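Local structure of glycoside hydrolase family 16 protein (Bacteroides ovatus, 7KR6) at residues M148-Q153 with N189-G194; A185-S190 with V215-F220. The protein probably hydrolyses glycosidic bonds within mixed-linkage beta-glucans as an endo-glucanase, and here holds a fluorinated oligosaccharide inhibitor. The protein carries 1 engineered substitution. All blocks are in the same frame, centred on the assembly; numbering follows the deposited sequence.

Contact 1 of 2, residues M148-Q153 with N189-G194; sequences MAMGEQ and NSLQDG. Engineered in segment 148-153: Ala-149 (natural residue Glu).
On strand 144-150, which also carries the glycan-pocket residues Glu-144 and Asp-146, Met-150 reaches across the interior to Leu-191 and Gln-192 in the loop between strands 179-186 and 197-203. Met-150 and Gln-192 approach from opposite directions. The first two torsions of the methionine carry SD to the amide, and the bend at chi3 (80°) then turns the methyl CE to it as well: SD and CE of Met-150 each lie 3.5 Å from NE2 of Gln-192. One N-H of that amide makes a weak hydrogen bond to SD (N-H...S 153°), while Thr-121 is the stronger partner of NE2. A thioether suits this place, being apolar enough for the interior yet able to accept a soft polar contact. Leu-191 crosses Met-150 at about a right angle, with CB and CD1 both 4.0 Å from SD; Val-165 touches both side chains and continues the apolar layer. The loop is held in shape by an ST turn, in which OG of Ser-190 accepts from N of Gln-192 at 2.9 Å. After Met-150 the chain turns through Gly-151, which suits the turn, for at its backbone angles (phi 111°) a side chain would collide with the O of Met-150. The engineered Ala-149 packs against Phe-244. The contact is part of the apolar interior between strand and loop in the beta-jelly-roll sandwich of the family 16 fold.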
ATOM      1  N   MET A 148       6.987 -11.983  -2.933  1.00 18.10           N
ATOM      2  CA  MET A 148       6.708 -12.075  -1.484  1.00 18.76           C
ATOM      3  C   MET A 148       7.627 -11.097  -0.777  1.00 18.48           C
ATOM      4  O   MET A 148       8.804 -11.019  -1.084  1.00 19.75           O
ATOM      5  CB  MET A 148       6.968 -13.511  -1.009  1.00 23.71           C
ATOM      6  CG  MET A 148       6.941 -13.762   0.519  1.00 28.34           C
ATOM      7  SD  MET A 148       8.414 -13.248   1.425  1.00 25.72           S
ATOM      8  CE  MET A 148       9.620 -14.468   0.898  1.00 26.69           C
ATOM      9  N   ALA A 149       7.065 -10.399   0.199  1.00 16.53           N
ATOM     10  CA  ALA A 149       7.808  -9.670   1.222  1.00 18.22           C
ATOM     11  C   ALA A 149       7.080  -9.880   2.537  1.00 14.76           C
ATOM     12  O   ALA A 149       5.852  -9.986   2.536  1.00 16.78           O
ATOM     13  CB  ALA A 149       7.896  -8.223   0.894  1.00 18.39           C
ATOM     14  N   MET A 150       7.842  -9.965   3.611  1.00 17.03           N
ATOM     15  CA  MET A 150       7.241  -9.911   4.978  1.00 16.94           C
ATOM     16  C   MET A 150       7.926  -8.793   5.737  1.00 16.40           C
ATOM     17  O   MET A 150       8.973  -8.269   5.314  1.00 16.45           O
ATOM     18  CB  MET A 150       7.394 -11.246   5.700  1.00 18.18           C
ATOM     19  CG  MET A 150       6.692 -12.352   4.974  1.00 19.19           C
ATOM     20  SD  MET A 150       6.500 -13.883   5.883  1.00 18.93           S
ATOM     21  CE  MET A 150       5.074 -13.456   6.886  1.00 18.53           C
ATOM     22  N   GLY A 151       7.325  -8.390   6.853  1.00 16.51           N
ATOM     23  CA  GLY A 151       7.952  -7.353   7.696  1.00 17.08           C
ATOM     24  C   GLY A 151       7.184  -6.042   7.684  1.00 17.77           C
ATOM     25  O   GLY A 151       7.679  -5.062   8.274  1.00 18.48           O
ATOM     26  N   GLU A 152       6.049  -5.928   6.988  1.00 18.95           N
ATOM     27  CA  GLU A 152       5.378  -4.611   6.808  1.00 18.97           C
ATOM     28  C   GLU A 152       4.943  -4.024   8.156  1.00 19.34           C
ATOM     29  O   GLU A 152       4.550  -4.810   9.047  1.00 19.77           O
ATOM     30  CB  GLU A 152       4.183  -4.754   5.870  1.00 20.41           C
ATOM     31  CG  GLU A 152       3.706  -3.442   5.265  1.00 22.76           C
ATOM     32  CD  GLU A 152       2.585  -2.765   6.045  1.00 31.33           C
ATOM     33  OE1 GLU A 152       2.493  -1.551   6.009  1.00 37.60           O
ATOM     34  OE2 GLU A 152       1.865  -3.466   6.770  1.00 31.82           O
ATOM     35  N   GLN A 153       4.997  -2.690   8.269  1.00 20.46           N
ATOM     36  CA  GLN A 153       4.611  -1.892   9.480  1.00 22.05           C
ATOM     37  C   GLN A 153       3.310  -2.438  10.106  1.00 23.72           C
ATOM     38  O   GLN A 153       3.286  -2.657  11.327  1.00 22.68           O
ATOM     39  CB  GLN A 153       4.426  -0.428   9.064  1.00 25.54           C
ATOM     40  CG  GLN A 153       4.022   0.523  10.181  1.00 32.49           C
ATOM     41  CD  GLN A 153       4.069   1.972   9.733  1.00 33.62           C
ATOM     42  OE1 GLN A 153       4.689   2.317   8.742  1.00 34.59           O
ATOM     43  NE2 GLN A 153       3.432   2.842  10.485  1.00 45.32           N
ATOM     44  N   ASN A 189      -1.064 -20.143   8.378  1.00 22.34           N
ATOM     45  CA  ASN A 189      -0.106 -20.543   9.425  1.00 23.60           C
ATOM     46  C   ASN A 189       1.139 -19.678   9.358  1.00 22.60           C
ATOM     47  O   ASN A 189       1.392 -19.083   8.288  1.00 21.99           O
ATOM     48  CB  ASN A 189       0.297 -22.010   9.233  1.00 26.66           C
ATOM     49  CG  ASN A 189      -0.902 -22.924   9.176  1.00 29.16           C
ATOM     50  OD1 ASN A 189      -1.171 -23.569   8.146  1.00 35.82           O
ATOM     51  ND2 ASN A 189      -1.622 -22.957  10.269  1.00 30.57           N
ATOM     52  N   SER A 190       1.945 -19.679  10.420  1.00 23.61           N
ATOM     53  CA  SER A 190       3.232 -18.942  10.448  1.00 23.07           C
ATOM     54  C   SER A 190       4.137 -19.397   9.290  1.00 22.67           C
ATOM     55  O   SER A 190       4.229 -20.632   9.018  1.00 23.45           O
ATOM     56  CB  SER A 190       3.947 -19.123  11.758  1.00 21.08           C
ATOM     57  OG  SER A 190       5.253 -18.605  11.684  1.00 21.91           O
ATOM     58  N   LEU A 191       4.732 -18.433   8.579  1.00 21.83           N
ATOM     59  CA  LEU A 191       5.780 -18.658   7.556  1.00 20.44           C
ATOM     60  C   LEU A 191       7.147 -18.489   8.182  1.00 20.88           C
ATOM     61  O   LEU A 191       8.141 -18.644   7.465  1.00 21.37           O
ATOM     62  CB  LEU A 191       5.580 -17.694   6.392  1.00 20.33           C
ATOM     63  CG  LEU A 191       4.280 -17.919   5.654  1.00 21.39           C
ATOM     64  CD1 LEU A 191       4.080 -16.766   4.670  1.00 21.25           C
ATOM     65  CD2 LEU A 191       4.282 -19.274   4.915  1.00 23.31           C
ATOM     66  N   GLN A 192       7.201 -18.293   9.517  1.00 21.38           N
ATOM     67  CA  GLN A 192       8.435 -17.916  10.221  1.00 21.93           C
ATOM     68  C   GLN A 192       8.590 -18.918  11.373  1.00 23.79           C
ATOM     69  O   GLN A 192       8.772 -18.491  12.511  1.00 25.84           O
ATOM     70  CB  GLN A 192       8.424 -16.464  10.671  1.00 21.24           C
ATOM     71  CG  GLN A 192       8.296 -15.478   9.518  1.00 20.67           C
ATOM     72  CD  GLN A 192       8.097 -14.046   9.967  1.00 21.49           C
ATOM     73  OE1 GLN A 192       8.161 -13.739  11.160  1.00 21.15           O
ATOM     74  NE2 GLN A 192       7.761 -13.168   9.033  1.00 19.15           N
ATOM     75  N   ASP A 193       8.477 -20.191  11.017  1.00 24.91           N
ATOM     76  CA  ASP A 193       8.153 -21.313  11.942  1.00 27.28           C
ATOM     77  C   ASP A 193       9.329 -22.300  11.926  1.00 28.04           C
ATOM     78  O   ASP A 193       9.117 -23.431  12.341  1.00 30.93           O
ATOM     79  CB  ASP A 193       6.887 -22.040  11.497  1.00 27.06           C
ATOM     80  CG  ASP A 193       6.918 -22.665  10.097  1.00 31.47           C
ATOM     81  OD1 ASP A 193       7.718 -22.191   9.267  1.00 26.45           O
ATOM     82  OD2 ASP A 193       6.083 -23.595   9.836  1.00 29.72           O
ATOM     83  N   GLY A 194      10.481 -21.919  11.380  1.00 28.12           N
ATOM     84  CA  GLY A 194      11.650 -22.821  11.292  1.00 31.85           C
ATOM     85  C   GLY A 194      11.534 -23.857  10.181  1.00 31.74           C
ATOM     86  O   GLY A 194      12.379 -24.770  10.171  1.00 33.95           O
TER

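Contact 2 of 2, residues A185-S190 with V215-F220; sequences ANVANS and VKFHTF
The ring of Phe-217 is the close-packed part of this contact, set edge-on against the backbone where strand 179-186 gives way to loop. Its CG stands anti to the backbone N (chi1 -177°), which swings the ring toward the other segment although the bond leaving the backbone does not aim there. CZ of Phe-217 comes 3.6 Å from O of Ala-185, and the oxygen lies in the ring plane, where it meets the slightly positive hydrogens of the edge. Ala-185 CB approaches CE1 of Phe-217 to 4.1 Å; its small methyl lets the ring come close to the main chain. From another direction, CG1 of Val-187 lies 4.0 Å from Phe-217 CE1, an oblique approach by a branched side chain that crosses the phenylalanine at about a right angle.

Around this patch the contact loosens. Ala-188 and Asn-189 lead the first segment out toward solvent, and Val-215, Lys-216 and Thr-219 are exposed on the second, a fitting place for a lysine's charge. Asn-186 offers little more than its carbonyl, with O 4.3 Å from Phe-217 CE1. Ala-185, Asn-186 and His-218 also touch the second subunit.

A classic beta bulge interrupts the pairing with strand 207-212, where Phe-217 and His-218 sit across from the single residue Ile-210. Phe-217 meets Tyr-183 edge-to-face and also rests on Val-165 and Thr-167 of strand 164-171.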
ATOM      1  N   ALA A 185      -2.246  -9.555   3.073  1.00 17.46           N
ATOM      2  CA  ALA A 185      -3.125 -10.460   3.832  1.00 18.23           C
ATOM      3  C   ALA A 185      -2.273 -11.445   4.606  1.00 16.15           C
ATOM      4  O   ALA A 185      -1.155 -11.689   4.267  1.00 17.23           O
ATOM      5  CB  ALA A 185      -4.038 -11.164   2.910  1.00 19.48           C
ATOM      6  N   ASN A 186      -2.889 -12.085   5.587  1.00 18.54           N
ATOM      7  CA  ASN A 186      -2.340 -13.279   6.265  1.00 20.33           C
ATOM      8  C   ASN A 186      -2.592 -14.536   5.429  1.00 20.00           C
ATOM      9  O   ASN A 186      -3.626 -14.677   4.696  1.00 24.06           O
ATOM     10  CB  ASN A 186      -2.929 -13.557   7.648  1.00 20.51           C
ATOM     11  CG  ASN A 186      -2.684 -12.467   8.650  1.00 26.21           C
ATOM     12  OD1 ASN A 186      -1.714 -11.730   8.576  1.00 26.31           O
ATOM     13  ND2 ASN A 186      -3.523 -12.441   9.682  1.00 29.84           N
ATOM     14  N   VAL A 187      -1.646 -15.439   5.542  1.00 18.77           N
ATOM     15  CA  VAL A 187      -1.891 -16.870   5.181  1.00 20.09           C
ATOM     16  C   VAL A 187      -2.350 -17.619   6.453  1.00 22.95           C
ATOM     17  O   VAL A 187      -2.479 -16.992   7.506  1.00 22.53           O
ATOM     18  CB  VAL A 187      -0.634 -17.505   4.573  1.00 20.89           C
ATOM     19  CG1 VAL A 187      -0.247 -16.861   3.232  1.00 21.96           C
ATOM     20  CG2 VAL A 187       0.531 -17.462   5.512  1.00 21.19           C
ATOM     21  N   ALA A 188      -2.629 -18.931   6.347  1.00 23.68           N
ATOM     22  CA  ALA A 188      -3.270 -19.679   7.467  1.00 23.46           C
ATOM     23  C   ALA A 188      -2.320 -19.831   8.639  1.00 24.55           C
ATOM     24  O   ALA A 188      -2.757 -19.720   9.776  1.00 25.04           O
ATOM     25  CB  ALA A 188      -3.728 -21.038   6.977  1.00 24.86           C
ATOM     26  N   ASN A 189      -1.064 -20.143   8.378  1.00 22.34           N
ATOM     27  CA  ASN A 189      -0.106 -20.543   9.425  1.00 23.60           C
ATOM     28  C   ASN A 189       1.139 -19.678   9.358  1.00 22.60           C
ATOM     29  O   ASN A 189       1.392 -19.083   8.288  1.00 21.99           O
ATOM     30  CB  ASN A 189       0.297 -22.010   9.233  1.00 26.66           C
ATOM     31  CG  ASN A 189      -0.902 -22.924   9.176  1.00 29.16           C
ATOM     32  OD1 ASN A 189      -1.171 -23.569   8.146  1.00 35.82           O
ATOM     33  ND2 ASN A 189      -1.622 -22.957  10.269  1.00 30.57           N
ATOM     34  N   SER A 190       1.945 -19.679  10.420  1.00 23.61           N
ATOM     35  CA  SER A 190       3.232 -18.942  10.448  1.00 23.07           C
ATOM     36  C   SER A 190       4.137 -19.397   9.290  1.00 22.67           C
ATOM     37  O   SER A 190       4.229 -20.632   9.018  1.00 23.45           O
ATOM     38  CB  SER A 190       3.947 -19.123  11.758  1.00 21.08           C
ATOM     39  OG  SER A 190       5.253 -18.605  11.684  1.00 21.91           O
ATOM     40  N   VAL A 215      -1.131 -22.699  -2.381  1.00 19.25           N
ATOM     41  CA  VAL A 215      -2.453 -22.068  -2.206  1.00 19.73           C
ATOM     42  C   VAL A 215      -2.386 -20.685  -2.870  1.00 20.42           C
ATOM     43  O   VAL A 215      -1.540 -19.857  -2.441  1.00 20.44           O
ATOM     44  CB  VAL A 215      -2.853 -21.998  -0.721  1.00 21.20           C
ATOM     45  CG1 VAL A 215      -4.194 -21.332  -0.533  1.00 21.75           C
ATOM     46  CG2 VAL A 215      -2.863 -23.392  -0.097  1.00 21.77           C
ATOM     47  N   LYS A 216      -3.249 -20.429  -3.826  1.00 20.48           N
ATOM     48  CA  LYS A 216      -3.226 -19.150  -4.567  1.00 21.21           C
ATOM     49  C   LYS A 216      -3.547 -18.036  -3.567  1.00 21.44           C
ATOM     50  O   LYS A 216      -4.530 -18.129  -2.770  1.00 23.62           O
ATOM     51  CB  LYS A 216      -4.118 -19.251  -5.792  1.00 23.10           C
ATOM     52  CG  LYS A 216      -3.571 -20.259  -6.805  1.00 25.00           C
ATOM     53  CD  LYS A 216      -4.341 -20.360  -8.072  1.00 27.66           C
ATOM     54  CE  LYS A 216      -3.626 -21.313  -9.004  1.00 27.75           C
ATOM     55  NZ  LYS A 216      -4.332 -21.383 -10.294  1.00 29.96           N
ATOM     56  N   PHE A 217      -2.697 -17.012  -3.586  1.00 19.38           N
ATOM     57  CA  PHE A 217      -2.690 -15.860  -2.649  1.00 19.31           C
ATOM     58  C   PHE A 217      -3.263 -14.602  -3.301  1.00 20.01           C
ATOM     59  O   PHE A 217      -4.147 -13.958  -2.709  1.00 19.86           O
ATOM     60  CB  PHE A 217      -1.279 -15.635  -2.156  1.00 18.31           C
ATOM     61  CG  PHE A 217      -1.115 -14.540  -1.144  1.00 18.06           C
ATOM     62  CD1 PHE A 217      -1.614 -14.688   0.139  1.00 18.31           C
ATOM     63  CD2 PHE A 217      -0.465 -13.355  -1.486  1.00 16.94           C
ATOM     64  CE1 PHE A 217      -1.414 -13.698   1.087  1.00 19.03           C
ATOM     65  CE2 PHE A 217      -0.277 -12.370  -0.532  1.00 19.66           C
ATOM     66  CZ  PHE A 217      -0.751 -12.539   0.746  1.00 21.30           C
ATOM     67  N   HIS A 218      -2.836 -14.250  -4.511  1.00 18.29           N
ATOM     68  CA  HIS A 218      -3.328 -13.023  -5.186  1.00 19.13           C
ATOM     69  C   HIS A 218      -3.016 -13.091  -6.685  1.00 18.92           C
ATOM     70  O   HIS A 218      -1.997 -13.713  -7.038  1.00 19.27           O
ATOM     71  CB  HIS A 218      -2.714 -11.762  -4.577  1.00 19.31           C
ATOM     72  CG  HIS A 218      -3.357 -10.536  -5.095  1.00 20.13           C
ATOM     73  ND1 HIS A 218      -4.678 -10.244  -4.857  1.00 19.94           N
ATOM     74  CD2 HIS A 218      -2.871  -9.519  -5.826  1.00 21.35           C
ATOM     75  CE1 HIS A 218      -4.971  -9.095  -5.446  1.00 20.76           C
ATOM     76  NE2 HIS A 218      -3.885  -8.637  -6.053  1.00 21.35           N
ATOM     77  N   THR A 219      -3.846 -12.440  -7.494  1.00 19.44           N
ATOM     78  CA  THR A 219      -3.601 -12.259  -8.948  1.00 17.61           C
ATOM     79  C   THR A 219      -3.627 -10.747  -9.246  1.00 18.13           C
ATOM     80  O   THR A 219      -4.615 -10.062  -8.871  1.00 18.74           O
ATOM     81  CB  THR A 219      -4.635 -13.034  -9.777  1.00 21.10           C
ATOM     82  OG1 THR A 219      -4.525 -14.421  -9.470  1.00 22.04           O
ATOM     83  CG2 THR A 219      -4.465 -12.780 -11.259  1.00 22.33           C
ATOM     84  N   PHE A 220      -2.594 -10.289  -9.970  1.00 18.40           N
ATOM     85  CA  PHE A 220      -2.573  -8.977 -10.642  1.00 17.18           C
ATOM     86  C   PHE A 220      -2.887  -9.182 -12.122  1.00 18.34           C
ATOM     87  O   PHE A 220      -2.278 -10.027 -12.779  1.00 19.76           O
ATOM     88  CB  PHE A 220      -1.215  -8.301 -10.486  1.00 16.82           C
ATOM     89  CG  PHE A 220      -0.763  -8.035  -9.081  1.00 16.93           C
ATOM     90  CD1 PHE A 220      -1.254  -6.933  -8.403  1.00 18.28           C
ATOM     91  CD2 PHE A 220       0.178  -8.839  -8.477  1.00 19.87           C
ATOM     92  CE1 PHE A 220      -0.831  -6.638  -7.126  1.00 19.88           C
ATOM     93  CE2 PHE A 220       0.603  -8.542  -7.191  1.00 17.69           C
ATOM     94  CZ  PHE A 220       0.117  -7.433  -6.541  1.00 20.58           C
TER

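In the fold
Contacts 1 and 2 follow one another along the chain: the run that leaves strand 179-186 serves contact 2 first and, after the shared Asn-189 and Ser-190, contact 1. Their centres are 11 Å apart, on the same side of the chain's centre, and no further touch joins them. Val-165 of strand 164-171 is common to both, touched by Met-150 and Leu-191 in one and by Phe-217 in the other. Contact 1 is buried, contact 2 only partly so. Neither belongs to the glycan pocket: the side chain of Met-150 is about 10 Å, and that of Phe-217 about 13 Å, from the bound 2-deoxy-2-fluoroglucose.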